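Local coordinates for protein zinc peptidase (Vibrio cholerae, PDB 2GU1) that cleaves the peptide cross-links between adjacent peptidoglycan strands as a zinc-dependent DD-endopeptidase, probably allowing new glycan to be inserted as the cell wall expands, at residues K133-F138 with N195-A200. Residues are numbered along the deposited sequence; the frame is centred on the assembly and turned at random.
Sequences KDKIDF and NSLERA
K135 and L197 make the one direct side-chain contact between 133-138 and 195-200, a small surface junction that shows how two loops can be joined by one methyl group and two waters. The methyl CD1 of L197 presses against the aliphatic part of the lysine, 3.6 Å from K135 CG and 3.8 Å from K135 CD, and the two side chains cross at about a right angle. K135 CG lies anti to its own carbonyl carbon (chi1 -55°), which sets it against the methyl, and the bends at chi2 and chi3 keep CD and CE running past it.

Beside it the link is polar and indirect. The carboxylate of D134 stops 4.4 Å short of the L197 carbonyl, measured from OD2 to O, and a water fills the gap by donating to both: 2.6 Å from that water to D134 OD2 and 3.0 Å to L197 O. A second water lies 2.6 Å from L197 O and accepts a weak bond from K133 NZ. L197 O thus lies next to both waters, the D134 bridge well formed, the one toward K133 weak and less certain.

Within 195-200, S196 OG donates to E198 O at 2.7 Å, approaching one of the carbonyl lone pairs within its plane (C=O...donor angle 128°) and tying the chain together across L197. Farther out, backbone hydrogen bonds join L197 to F189, while its side chain also rests on A181 and that of K135 on V179 and D191. The two loops meet beside strands 179-183 and 189-191, the last being an outermost strand of the five-stranded antiparallel sheet, an arrangement in which the loop after helix 122-132 packs against the segment following that strand, within the Csd3-type second domain and away from the zinc site.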
loop_
_atom_site.group_PDB
_atom_site.type_symbol
_atom_site.label_atom_id
_atom_site.label_comp_id
_atom_site.label_asym_id
_atom_site.label_seq_id
_atom_site.Cartn_x
_atom_site.Cartn_y
_atom_site.Cartn_z
ATOM N N LYS A 133 -9.865 -16.572 10.720
ATOM C CA LYS A 133 -9.343 -17.029 12.013
ATOM C C LYS A 133 -10.337 -17.216 13.163
ATOM O O LYS A 133 -10.199 -18.152 13.947
ATOM C CB LYS A 133 -8.195 -16.125 12.475
ATOM C CG LYS A 133 -8.603 -14.746 12.936
ATOM C CD LYS A 133 -7.442 -14.084 13.663
ATOM C CE LYS A 133 -7.812 -12.706 14.178
ATOM N NZ LYS A 133 -8.055 -11.756 13.063
ATOM N N ASP A 134 -11.334 -16.347 13.274
ATOM C CA ASP A 134 -12.309 -16.472 14.354
ATOM C C ASP A 134 -13.438 -17.448 14.040
ATOM O O ASP A 134 -14.063 -18.002 14.947
ATOM C CB ASP A 134 -12.899 -15.103 14.698
ATOM C CG ASP A 134 -11.846 -14.118 15.157
ATOM O OD1 ASP A 134 -11.052 -14.479 16.049
ATOM O OD2 ASP A 134 -11.812 -12.987 14.630
ATOM N N LYS A 135 -13.700 -17.663 12.757
ATOM C CA LYS A 135 -14.763 -18.570 12.351
ATOM C C LYS A 135 -14.239 -19.990 12.155
ATOM O O LYS A 135 -15.010 -20.948 12.200
ATOM C CB LYS A 135 -15.414 -18.068 11.055
ATOM C CG LYS A 135 -15.932 -16.630 11.127
ATOM C CD LYS A 135 -17.150 -16.489 12.038
ATOM C CE LYS A 135 -18.458 -16.614 11.265
ATOM N NZ LYS A 135 -18.569 -17.895 10.520
ATOM N N ILE A 136 -12.930 -20.124 11.950
ATOM C CA ILE A 136 -12.325 -21.436 11.737
ATOM C C ILE A 136 -11.014 -21.645 12.495
ATOM O O ILE A 136 -10.133 -20.785 12.488
ATOM C CB ILE A 136 -12.033 -21.686 10.234
ATOM C CG1 ILE A 136 -13.333 -21.647 9.430
ATOM C CG2 ILE A 136 -11.348 -23.034 10.050
ATOM C CD1 ILE A 136 -13.145 -21.925 7.951
ATOM N N ASP A 137 -10.903 -22.798 13.147
ATOM C CA ASP A 137 -9.696 -23.168 13.878
ATOM C C ASP A 137 -8.946 -24.065 12.902
ATOM O O ASP A 137 -9.256 -25.251 12.785
ATOM C CB ASP A 137 -10.052 -23.963 15.143
ATOM C CG ASP A 137 -8.829 -24.291 16.001
ATOM O OD1 ASP A 137 -7.828 -24.812 15.458
ATOM O OD2 ASP A 137 -8.874 -24.035 17.224
ATOM N N PHE A 138 -7.973 -23.495 12.193
ATOM C CA PHE A 138 -7.206 -24.251 11.209
ATOM C C PHE A 138 -6.318 -25.333 11.817
ATOM O O PHE A 138 -5.371 -25.807 11.185
ATOM C CB PHE A 138 -6.367 -23.300 10.344
ATOM C CG PHE A 138 -7.195 -22.401 9.463
ATOM C CD1 PHE A 138 -7.738 -21.219 9.959
ATOM C CD2 PHE A 138 -7.481 -22.768 8.148
ATOM C CE1 PHE A 138 -8.559 -20.419 9.163
ATOM C CE2 PHE A 138 -8.301 -21.976 7.343
ATOM C CZ PHE A 138 -8.841 -20.799 7.851
ATOM N N ASN A 195 -22.244 -9.996 9.671
ATOM C CA ASN A 195 -21.296 -9.679 10.729
ATOM C C ASN A 195 -19.918 -9.529 10.079
ATOM O O ASN A 195 -19.497 -10.396 9.322
ATOM C CB ASN A 195 -21.252 -10.807 11.766
ATOM C CG ASN A 195 -22.609 -11.091 12.378
ATOM O OD1 ASN A 195 -23.219 -10.223 12.998
ATOM N ND2 ASN A 195 -23.090 -12.314 12.200
ATOM N N SER A 196 -19.223 -8.430 10.359
ATOM C CA SER A 196 -17.895 -8.237 9.786
ATOM C C SER A 196 -16.892 -9.160 10.465
ATOM O O SER A 196 -16.921 -9.315 11.684
ATOM C CB SER A 196 -17.426 -6.795 9.961
ATOM O OG SER A 196 -16.049 -6.682 9.625
ATOM N N LEU A 197 -16.005 -9.757 9.676
ATOM C CA LEU A 197 -14.985 -10.652 10.208
ATOM C C LEU A 197 -13.711 -9.881 10.540
ATOM O O LEU A 197 -12.783 -10.434 11.131
ATOM C CB LEU A 197 -14.642 -11.761 9.202
ATOM C CG LEU A 197 -15.694 -12.805 8.799
ATOM C CD1 LEU A 197 -16.460 -13.283 10.028
ATOM C CD2 LEU A 197 -16.643 -12.209 7.795
ATOM N N GLU A 198 -13.676 -8.606 10.163
ATOM C CA GLU A 198 -12.511 -7.753 10.399
ATOM C C GLU A 198 -12.856 -6.536 11.252
ATOM O O GLU A 198 -13.904 -5.922 11.074
ATOM C CB GLU A 198 -11.929 -7.319 9.051
ATOM C CG GLU A 198 -11.494 -8.507 8.215
ATOM C CD GLU A 198 -11.042 -8.138 6.818
ATOM O OE1 GLU A 198 -11.905 -7.801 5.978
ATOM O OE2 GLU A 198 -9.822 -8.189 6.563
ATOM N N ARG A 199 -11.971 -6.182 12.179
ATOM C CA ARG A 199 -12.239 -5.049 13.057
ATOM C C ARG A 199 -12.225 -3.713 12.341
ATOM O O ARG A 199 -11.549 -3.547 11.333
ATOM C CB ARG A 199 -11.244 -5.020 14.221
ATOM C CG ARG A 199 -11.480 -6.124 15.244
ATOM C CD ARG A 199 -11.122 -5.658 16.647
ATOM N NE ARG A 199 -9.687 -5.477 16.830
ATOM C CZ ARG A 199 -9.139 -4.928 17.911
ATOM N NH1 ARG A 199 -9.910 -4.502 18.903
ATOM N NH2 ARG A 199 -7.820 -4.812 18.004
ATOM N N ALA A 200 -12.991 -2.766 12.869
ATOM C CA ALA A 200 -13.064 -1.429 12.305
ATOM C C ALA A 200 -11.802 -0.668 12.688
ATOM O O ALA A 200 -10.956 -1.175 13.434
ATOM C CB ALA A 200 -14.297 -0.696 12.832
HETATM O O HOH W 1 -10.409 -11.452 10.641
HETATM O O HOH W 2 -13.668 -12.706 12.867
#